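Local atomic coordinates of cell shape-determining protein MreC (Streptococcus pneumoniae, PDB entry 2QF4), a protein that helps to form and maintain the shape of the pneumococcal cell, probably as part of the elongasome that synthesises peripheral peptidoglycan. Residues Thr6-Ala11 with Val160-Gly165; Ala41-Gly46 with Ala153-Val158; Gly45-Ser50 with Ala126-Gly131. All blocks are in the same frame, centred on the assembly; numbering follows the deposited sequence. Where two conformers were deposited one is given.

Contact 1 of 3, residues Thr6-Ala11 with Val160-Gly165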
loop_
_atom_site.group_PDB
_atom_site.type_symbol
_atom_site.label_atom_id
_atom_site.label_comp_id
_atom_site.label_asym_id
_atom_site.label_seq_id
_atom_site.Cartn_x
_atom_site.Cartn_y
_atom_site.Cartn_z
ATOM N N THR A 6 -0.402 -2.552 -16.562
ATOM C CA THR A 6 -1.346 -1.940 -15.639
ATOM C C THR A 6 -2.395 -1.136 -16.374
ATOM O O THR A 6 -2.262 -0.785 -17.540
ATOM C CB THR A 6 -0.706 -1.058 -14.534
ATOM O OG1 THR A 6 -0.348 0.224 -15.074
ATOM C CG2 THR A 6 0.515 -1.742 -13.892
ATOM N N LYS A 7 -3.484 -0.900 -15.665
ATOM C CA LYS A 7 -4.532 0.031 -16.047
ATOM C C LYS A 7 -4.680 1.043 -14.932
ATOM O O LYS A 7 -4.591 0.690 -13.763
ATOM C CB LYS A 7 -5.857 -0.698 -16.300
ATOM C CG LYS A 7 -6.297 -1.637 -15.191
ATOM C CD LYS A 7 -7.525 -2.434 -15.487
ATOM C CE LYS A 7 -7.844 -3.293 -14.289
ATOM N NZ LYS A 7 -9.094 -4.086 -14.465
ATOM N N THR A 8 -4.915 2.293 -15.301
ATOM C CA THR A 8 -4.926 3.364 -14.329
ATOM C C THR A 8 -6.111 4.277 -14.548
ATOM O O THR A 8 -6.669 4.355 -15.638
ATOM C CB THR A 8 -3.651 4.219 -14.398
ATOM O OG1 THR A 8 -3.734 5.143 -15.504
ATOM C CG2 THR A 8 -2.372 3.399 -14.512
ATOM N N LEU A 9 -6.457 5.003 -13.496
ATOM C CA LEU A 9 -7.545 5.969 -13.543
ATOM C C LEU A 9 -7.263 7.063 -12.532
ATOM O O LEU A 9 -7.136 6.782 -11.333
ATOM C CB LEU A 9 -8.863 5.249 -13.165
ATOM C CG LEU A 9 -10.126 6.101 -13.136
ATOM C CD1 LEU A 9 -10.406 6.814 -14.451
ATOM C CD2 LEU A 9 -11.307 5.278 -12.664
ATOM N N ALA A 10 -7.174 8.305 -12.977
ATOM C CA ALA A 10 -6.945 9.453 -12.098
ATOM C C ALA A 10 -8.271 10.130 -11.860
ATOM O O ALA A 10 -9.050 10.325 -12.791
ATOM C CB ALA A 10 -5.900 10.396 -12.696
ATOM N N ALA A 11 -8.540 10.521 -10.619
ATOM C CA ALA A 11 -9.830 11.091 -10.253
ATOM C C ALA A 11 -9.622 12.103 -9.141
ATOM O O ALA A 11 -8.639 12.087 -8.414
ATOM C CB ALA A 11 -10.797 9.992 -9.802
ATOM N N VAL A 160 -5.861 14.979 -6.442
ATOM C CA VAL A 160 -6.084 13.994 -7.506
ATOM C C VAL A 160 -5.307 12.761 -7.067
ATOM O O VAL A 160 -4.159 12.860 -6.637
ATOM C CB VAL A 160 -5.592 14.502 -8.883
ATOM C CG1 VAL A 160 -5.653 13.386 -9.926
ATOM C CG2 VAL A 160 -6.383 15.762 -9.310
ATOM N N ILE A 161 -5.945 11.610 -7.169
ATOM C CA ILE A 161 -5.352 10.321 -6.840
ATOM C C ILE A 161 -5.410 9.451 -8.076
ATOM O O ILE A 161 -6.373 9.484 -8.810
ATOM C CB ILE A 161 -6.135 9.671 -5.692
ATOM C CG1 ILE A 161 -6.063 10.530 -4.425
ATOM C CG2 ILE A 161 -5.687 8.237 -5.422
ATOM C CD1 ILE A 161 -4.704 10.701 -3.800
ATOM N N GLU A 162 -4.358 8.678 -8.292
ATOM C CA GLU A 162 -4.332 7.713 -9.369
ATOM C C GLU A 162 -4.553 6.299 -8.853
ATOM O O GLU A 162 -3.833 5.816 -7.999
ATOM C CB GLU A 162 -2.995 7.797 -10.099
ATOM C CG GLU A 162 -2.954 6.921 -11.348
ATOM C CD GLU A 162 -1.662 7.045 -12.100
ATOM O OE1 GLU A 162 -1.028 8.110 -12.058
ATOM O OE2 GLU A 162 -1.291 6.101 -12.783
ATOM N N LEU A 163 -5.570 5.634 -9.360
ATOM C CA LEU A 163 -5.825 4.224 -9.084
ATOM C C LEU A 163 -5.076 3.402 -10.122
ATOM O O LEU A 163 -5.006 3.763 -11.299
ATOM C CB LEU A 163 -7.312 3.926 -9.205
ATOM C CG LEU A 163 -8.246 4.693 -8.281
ATOM C CD1 LEU A 163 -9.671 4.262 -8.546
ATOM C CD2 LEU A 163 -7.811 4.536 -6.805
ATOM N N VAL A 164 -4.498 2.279 -9.681
ATOM C CA VAL A 164 -3.652 1.435 -10.556
ATOM C C VAL A 164 -4.002 -0.021 -10.250
ATOM O O VAL A 164 -3.993 -0.464 -9.102
ATOM C CB VAL A 164 -2.148 1.677 -10.302
ATOM C CG1 VAL A 164 -1.256 0.846 -11.249
ATOM C CG2 VAL A 164 -1.758 3.167 -10.445
ATOM N N GLY A 165 -4.275 -0.788 -11.300
ATOM C CA GLY A 165 -4.526 -2.225 -11.184
ATOM C C GLY A 165 -3.775 -3.006 -12.252
ATOM O O GLY A 165 -3.369 -2.464 -13.245
#
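Lys7 and Gly165, Leu9 and Leu163, and Ala11 and Ile161 are the three hydrogen-bonded pairs that join these antiparallel strands, and each pair closes two backbone bonds. All six are of ordinary length; Leu163 N to Leu9 O measures 2.8 Å. At the far end of the ladder Ala11 N lies 3.0 Å from Ile161 O. The axes of the two short segments approach to 4.4 Å, their N-to-C directions 162° apart, in a regular ladder without a bulge.

Between these pairs sit Thr8 opposite Val164 and Ala10 opposite Glu162, non-hydrogen-bonded positions where CA-H...O contacts fill in. The closest of them sets Thr8 CA 3.1 Å from Leu163 O.

Side-chain packing divides by face. On the face of Thr8, Ala10, Glu162 and Val164, Glu162, its CG anti to the backbone N (chi1 -173°) and its chain extended beyond, reaches diagonally back to Thr8, where Glu162 OE2 approaches Thr8 CG2 to 3.4 Å; this is a contact with a methyl group. On the other face, CB of Leu9 stands 4.5 Å from CB of Leu163, while Leu163 also touches Leu27 and Met39, and Ile161 packs on Leu25 and Val13. The Lys7 side chain passes Gly165, with Lys7 CG 3.6 Å from Gly165 O.

Because backbone amides carry the polar bonding and the side chains add mainly apolar touches, the seam joining the first and last strands of this barrel depends chiefly on main-chain geometry.

Contact 2 of 3, residues Ala41-Gly46 with Ala153-Val158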
loop_
_atom_site.group_PDB
_atom_site.type_symbol
_atom_site.label_atom_id
_atom_site.label_comp_id
_atom_site.label_asym_id
_atom_site.label_seq_id
_atom_site.Cartn_x
_atom_site.Cartn_y
_atom_site.Cartn_z
ATOM N N ALA A 41 -3.816 2.787 -4.823
ATOM C CA ALA A 41 -3.959 4.218 -4.998
ATOM C C ALA A 41 -2.633 4.910 -4.718
ATOM O O ALA A 41 -1.970 4.629 -3.708
ATOM C CB ALA A 41 -5.040 4.739 -4.035
ATOM N N ILE A 42 -2.243 5.795 -5.635
ATOM C CA ILE A 42 -0.971 6.507 -5.602
ATOM C C ILE A 42 -1.144 8.027 -5.650
ATOM O O ILE A 42 -2.086 8.577 -6.241
ATOM C CB ILE A 42 -0.029 5.989 -6.737
ATOM C CG1 ILE A 42 -0.317 6.509 -8.100
ATOM C CG2 ILE A 42 -0.033 4.469 -6.775
ATOM C CD1 ILE A 42 0.857 6.282 -9.067
ATOM N N ALA A 43 -0.197 8.699 -5.031
ATOM C CA ALA A 43 -0.056 10.145 -5.108
ATOM C C ALA A 43 1.386 10.435 -4.967
ATOM O O ALA A 43 2.093 9.785 -4.219
ATOM C CB ALA A 43 -0.821 10.839 -3.979
ATOM N N ASN A 44 1.842 11.488 -5.644
ATOM C CA ASN A 44 3.220 11.935 -5.477
ATOM C C ASN A 44 4.216 10.775 -5.738
ATOM O O ASN A 44 5.269 10.715 -5.086
ATOM C CB ASN A 44 3.394 12.517 -4.042
ATOM C CG ASN A 44 2.553 13.802 -3.772
ATOM O OD1 ASN A 44 2.358 14.626 -4.658
ATOM N ND2 ASN A 44 2.106 13.977 -2.518
ATOM N N GLY A 45 3.908 9.892 -6.684
ATOM C CA GLY A 45 4.798 8.774 -7.031
ATOM C C GLY A 45 4.779 7.544 -6.135
ATOM O O GLY A 45 5.435 6.528 -6.456
ATOM N N GLY A 46 4.030 7.590 -5.037
ATOM C CA GLY A 46 4.080 6.508 -4.087
ATOM C C GLY A 46 2.722 6.012 -3.646
ATOM O O GLY A 46 1.670 6.651 -3.839
ATOM N N ALA A 153 5.302 8.720 0.484
ATOM C CA ALA A 153 4.255 9.588 -0.023
ATOM C C ALA A 153 3.121 9.708 0.978
ATOM O O ALA A 153 2.908 8.855 1.839
ATOM C CB ALA A 153 3.738 9.021 -1.285
ATOM N N ASP A 154 2.366 10.787 0.840
ATOM C CA ASP A 154 1.115 10.960 1.565
ATOM C C ASP A 154 0.165 11.794 0.732
ATOM O O ASP A 154 0.460 12.124 -0.426
ATOM C CB ASP A 154 1.315 11.536 2.978
ATOM C CG ASP A 154 1.857 12.933 2.972
ATOM O OD1 ASP A 154 2.682 13.264 3.860
ATOM O OD2 ASP A 154 1.479 13.732 2.087
ATOM N N THR A 155 -1.013 12.050 1.281
ATOM C CA THR A 155 -2.055 12.755 0.555
ATOM C C THR A 155 -2.315 14.177 1.079
ATOM O O THR A 155 -3.331 14.769 0.769
ATOM C CB THR A 155 -3.364 11.934 0.502
ATOM O OG1 THR A 155 -3.867 11.712 1.824
ATOM C CG2 THR A 155 -3.160 10.610 -0.193
ATOM N N HIS A 156 -1.345 14.740 1.797
ATOM C CA HIS A 156 -1.437 16.116 2.291
ATOM C C HIS A 156 -1.409 17.081 1.122
ATOM O O HIS A 156 -0.506 17.038 0.304
ATOM C CB HIS A 156 -0.278 16.382 3.251
ATOM C CG HIS A 156 -0.331 17.725 3.904
ATOM N ND1 HIS A 156 -1.315 18.069 4.802
ATOM C CD2 HIS A 156 0.477 18.807 3.790
ATOM C CE1 HIS A 156 -1.109 19.309 5.220
ATOM N NE2 HIS A 156 -0.036 19.781 4.611
ATOM N N ASN A 157 -2.435 17.927 1.026
ATOM C CA ASN A 157 -2.551 18.886 -0.084
ATOM C C ASN A 157 -2.499 18.226 -1.461
ATOM O O ASN A 157 -1.941 18.763 -2.430
ATOM C CB ASN A 157 -1.478 19.980 0.028
ATOM C CG ASN A 157 -1.581 20.787 1.322
ATOM O OD1 ASN A 157 -2.675 21.031 1.838
ATOM N ND2 ASN A 157 -0.430 21.214 1.846
ATOM N N VAL A 158 -3.075 17.028 -1.532
ATOM C CA VAL A 158 -3.236 16.313 -2.791
ATOM C C VAL A 158 -4.716 16.266 -3.120
ATOM O O VAL A 158 -5.514 15.888 -2.269
ATOM C CB VAL A 158 -2.648 14.875 -2.646
ATOM C CG1 VAL A 158 -2.987 14.001 -3.837
ATOM C CG2 VAL A 158 -1.139 14.948 -2.452
HETATM O O HOH W 1 4.014 12.970 -0.500
#
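Asn44 and Val158 pass alongside each other with their side chains running in opposing senses, the amide of the first lying along the branched end of the second. The amide nitrogen makes the closest touch, with Asn44 ND2 3.4 Å from Val158 CG2. Val158 divides its two methyls between neighbouring residues: the trans placing of CG1 (chi1 170°) turns this methyl onto Ala43, with Val158 CG1 3.8 Å from Ala43 CB, and CG2 lies against the amide.

The same ND2 group is drawn to the backbone of the facing loop. The direct bond from Asn44 ND2 to Asp154 O, at 3.2 Å, is weak, since the angle at the hydrogen is only 124°. A water gives it a second partner, accepting from Asn44 ND2 and from Asp154 N, each at 3.0 Å, and so bridges the side chain to the backbone amide of the residue whose carbonyl it already touches.

Asn44 can present itself in this way because it occupies the type I' turn from Ala43 to Gly46 that links strands 40-43 and 46-54 as a tight beta hairpin. Opposite lies the connection between strands 146-151 and 160-166, by which the chain returns from one barrel to close the other. It is itself folded by an Asx turn, in which Asp154 OD2 accepts from His156 N, and by a type II turn from Thr155 to Val158.

Ala153 points its methyl at the two ends of the hairpin turn, with Ala153 CB 3.4 Å from Ala43 O and 3.8 Å from Gly46 CA. Ala153 also rests on Ile48, as does Thr155, whose hydroxyl is bonded to Arg16.

Contact 3 of 3, residues Gly45-Ser50 with Ala126-Gly131. With EDO (1,2-ethanediol), chain E.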
loop_
_atom_site.group_PDB
_atom_site.type_symbol
_atom_site.label_atom_id
_atom_site.label_comp_id
_atom_site.label_asym_id
_atom_site.label_seq_id
_atom_site.Cartn_x
_atom_site.Cartn_y
_atom_site.Cartn_z
ATOM N N GLY A 45 3.908 9.892 -6.684
ATOM C CA GLY A 45 4.798 8.774 -7.031
ATOM C C GLY A 45 4.779 7.544 -6.135
ATOM O O GLY A 45 5.435 6.528 -6.456
ATOM N N GLY A 46 4.030 7.590 -5.037
ATOM C CA GLY A 46 4.080 6.508 -4.087
ATOM C C GLY A 46 2.722 6.012 -3.646
ATOM O O GLY A 46 1.670 6.651 -3.839
ATOM N N LEU A 47 2.741 4.850 -2.998
ATOM C CA LEU A 47 1.499 4.245 -2.504
ATOM C C LEU A 47 0.903 5.051 -1.362
ATOM O O LEU A 47 1.576 5.380 -0.399
ATOM C CB LEU A 47 1.790 2.840 -1.988
ATOM C CG LEU A 47 0.544 1.995 -1.670
ATOM C CD1 LEU A 47 -0.275 1.714 -2.953
ATOM C CD2 LEU A 47 0.941 0.709 -0.947
ATOM N N ILE A 48 -0.391 5.350 -1.486
ATOM C CA ILE A 48 -1.115 6.040 -0.402
ATOM C C ILE A 48 -2.304 5.276 0.138
ATOM O O ILE A 48 -2.800 5.630 1.183
ATOM C CB ILE A 48 -1.464 7.501 -0.775
ATOM C CG1 ILE A 48 -2.412 7.612 -1.976
ATOM C CG2 ILE A 48 -0.170 8.299 -1.022
ATOM C CD1 ILE A 48 -3.867 7.359 -1.638
ATOM N N GLY A 49 -2.716 4.195 -0.499
ATOM C CA GLY A 49 -3.851 3.446 -0.028
ATOM C C GLY A 49 -4.266 2.353 -0.985
ATOM O O GLY A 49 -3.598 2.092 -1.967
ATOM N N SER A 50 -5.403 1.749 -0.659
ATOM C CA SER A 50 -5.988 0.631 -1.416
ATOM C C SER A 50 -7.459 0.915 -1.618
ATOM O O SER A 50 -8.087 1.541 -0.769
ATOM C CB SER A 50 -5.776 -0.696 -0.684
ATOM O OG SER A 50 -6.221 -0.597 0.656
ATOM N N ALA A 126 2.766 -4.919 -8.537
ATOM C CA ALA A 126 4.074 -4.835 -7.931
ATOM C C ALA A 126 4.812 -3.540 -8.277
ATOM O O ALA A 126 4.466 -2.846 -9.232
ATOM C CB ALA A 126 4.914 -6.062 -8.370
ATOM N N ASP A 127 5.821 -3.218 -7.464
ATOM C CA ASP A 127 6.858 -2.236 -7.763
ATOM C C ASP A 127 6.470 -0.783 -7.533
ATOM O O ASP A 127 7.244 0.110 -7.819
ATOM C CB ASP A 127 7.442 -2.444 -9.187
ATOM C CG ASP A 127 7.986 -3.840 -9.388
ATOM O OD1 ASP A 127 8.596 -4.413 -8.495
ATOM O OD2 ASP A 127 7.785 -4.404 -10.489
ATOM N N ILE A 128 5.319 -0.525 -6.948
ATOM C CA ILE A 128 4.955 0.827 -6.586
ATOM C C ILE A 128 5.753 1.200 -5.325
ATOM O O ILE A 128 5.759 0.437 -4.357
ATOM C CB ILE A 128 3.462 0.940 -6.267
ATOM C CG1 ILE A 128 2.613 0.573 -7.481
ATOM C CG2 ILE A 128 3.124 2.347 -5.763
ATOM C CD1 ILE A 128 1.125 0.371 -7.149
ATOM N N PRO A 129 6.441 2.360 -5.316
ATOM C CA PRO A 129 7.179 2.758 -4.105
ATOM C C PRO A 129 6.258 2.860 -2.897
ATOM O O PRO A 129 5.196 3.471 -2.982
ATOM C CB PRO A 129 7.779 4.124 -4.484
ATOM C CG PRO A 129 7.868 4.058 -5.974
ATOM C CD PRO A 129 6.647 3.327 -6.402
ATOM N N VAL A 130 6.731 2.342 -1.768
ATOM C CA VAL A 130 6.039 2.443 -0.468
ATOM C C VAL A 130 6.823 3.294 0.520
ATOM O O VAL A 130 6.270 4.231 1.108
ATOM C CB VAL A 130 5.762 1.046 0.107
ATOM C CG1 VAL A 130 5.086 1.132 1.484
ATOM C CG2 VAL A 130 4.859 0.282 -0.839
ATOM N N GLY A 131 8.103 2.997 0.686
ATOM C CA GLY A 131 8.932 3.737 1.625
ATOM C C GLY A 131 10.239 3.049 1.856
ATOM O O GLY A 131 10.685 2.264 1.023
HETATM C C1 EDO E . 5.342 1.291 -11.104
HETATM O O1 EDO E . 5.748 1.976 -9.918
HETATM C C2 EDO E . 4.636 -0.002 -10.725
HETATM O O2 EDO E . 3.339 -0.008 -11.328
HETATM O O HOH W 2 4.243 5.926 0.353
#
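Ile128 is the first residue of 126-131 to meet Leu47: with chi1 at -61° for the CG1 branch, CG2 is left trans to N, and Ile128 CG2 lies 3.7 Å from Leu47 N and 4.0 Å from Leu47 CB. The other branch, CG1, turns toward a bound ethanediol, probably from the crystallisation liquor, which hydrogen-bonds through O1 to the carbonyl of Asp127. The backbone N of Ile128 is bonded to Thr117 OG1.

Pro129 contributes both its ring and its carbonyl. The ring carbon CD of Pro129 lies 3.4 Å from Gly45 O, while the carbonyl oxygen receives the direct hydrogen bond of the contact, Leu47 N to Pro129 O at 2.8 Å. The bond is almost straight, 167° at the hydrogen, and the donor lies close to the extension of the C=O bond.

At Val130 the side chain projects abreast of that of Leu47, with Val130 CG2 3.9 Å from Leu47 CD2. On the backbone side, a water donates to Leu47 O and to Val130 O, adding a second polar link.

The short segments 46-50 and 126-131 cross at 75°, too steeply for a shared ladder, and belong to different barrels. A backbone bond, a water and an apolar patch joining two six-stranded antiparallel barrels are in keeping with the alpha-lytic protease fold of this major periplasmic domain.

How the contacts relate
Strands 6-16 and 160-166 pair in contact 1, and along the chain both other contacts are nested inside the loop it closes. Its centre is about 12 Å from those of contacts 2 and 3, which lie about 9 Å apart and share Gly45 and Gly46. Strands 160-166, 40-43 and 46-54 are successive neighbours in one barrel sheet: Glu162 O is probably hydrogen-bonded to Ile42 N, and Ala41 O to Ile48 N. Contact 1 thus closes that barrel, contact 2 sets its hairpin against the returning linker, and contact 3 fastens it to the second barrel, giving the two-barrel body of the major periplasmic domain.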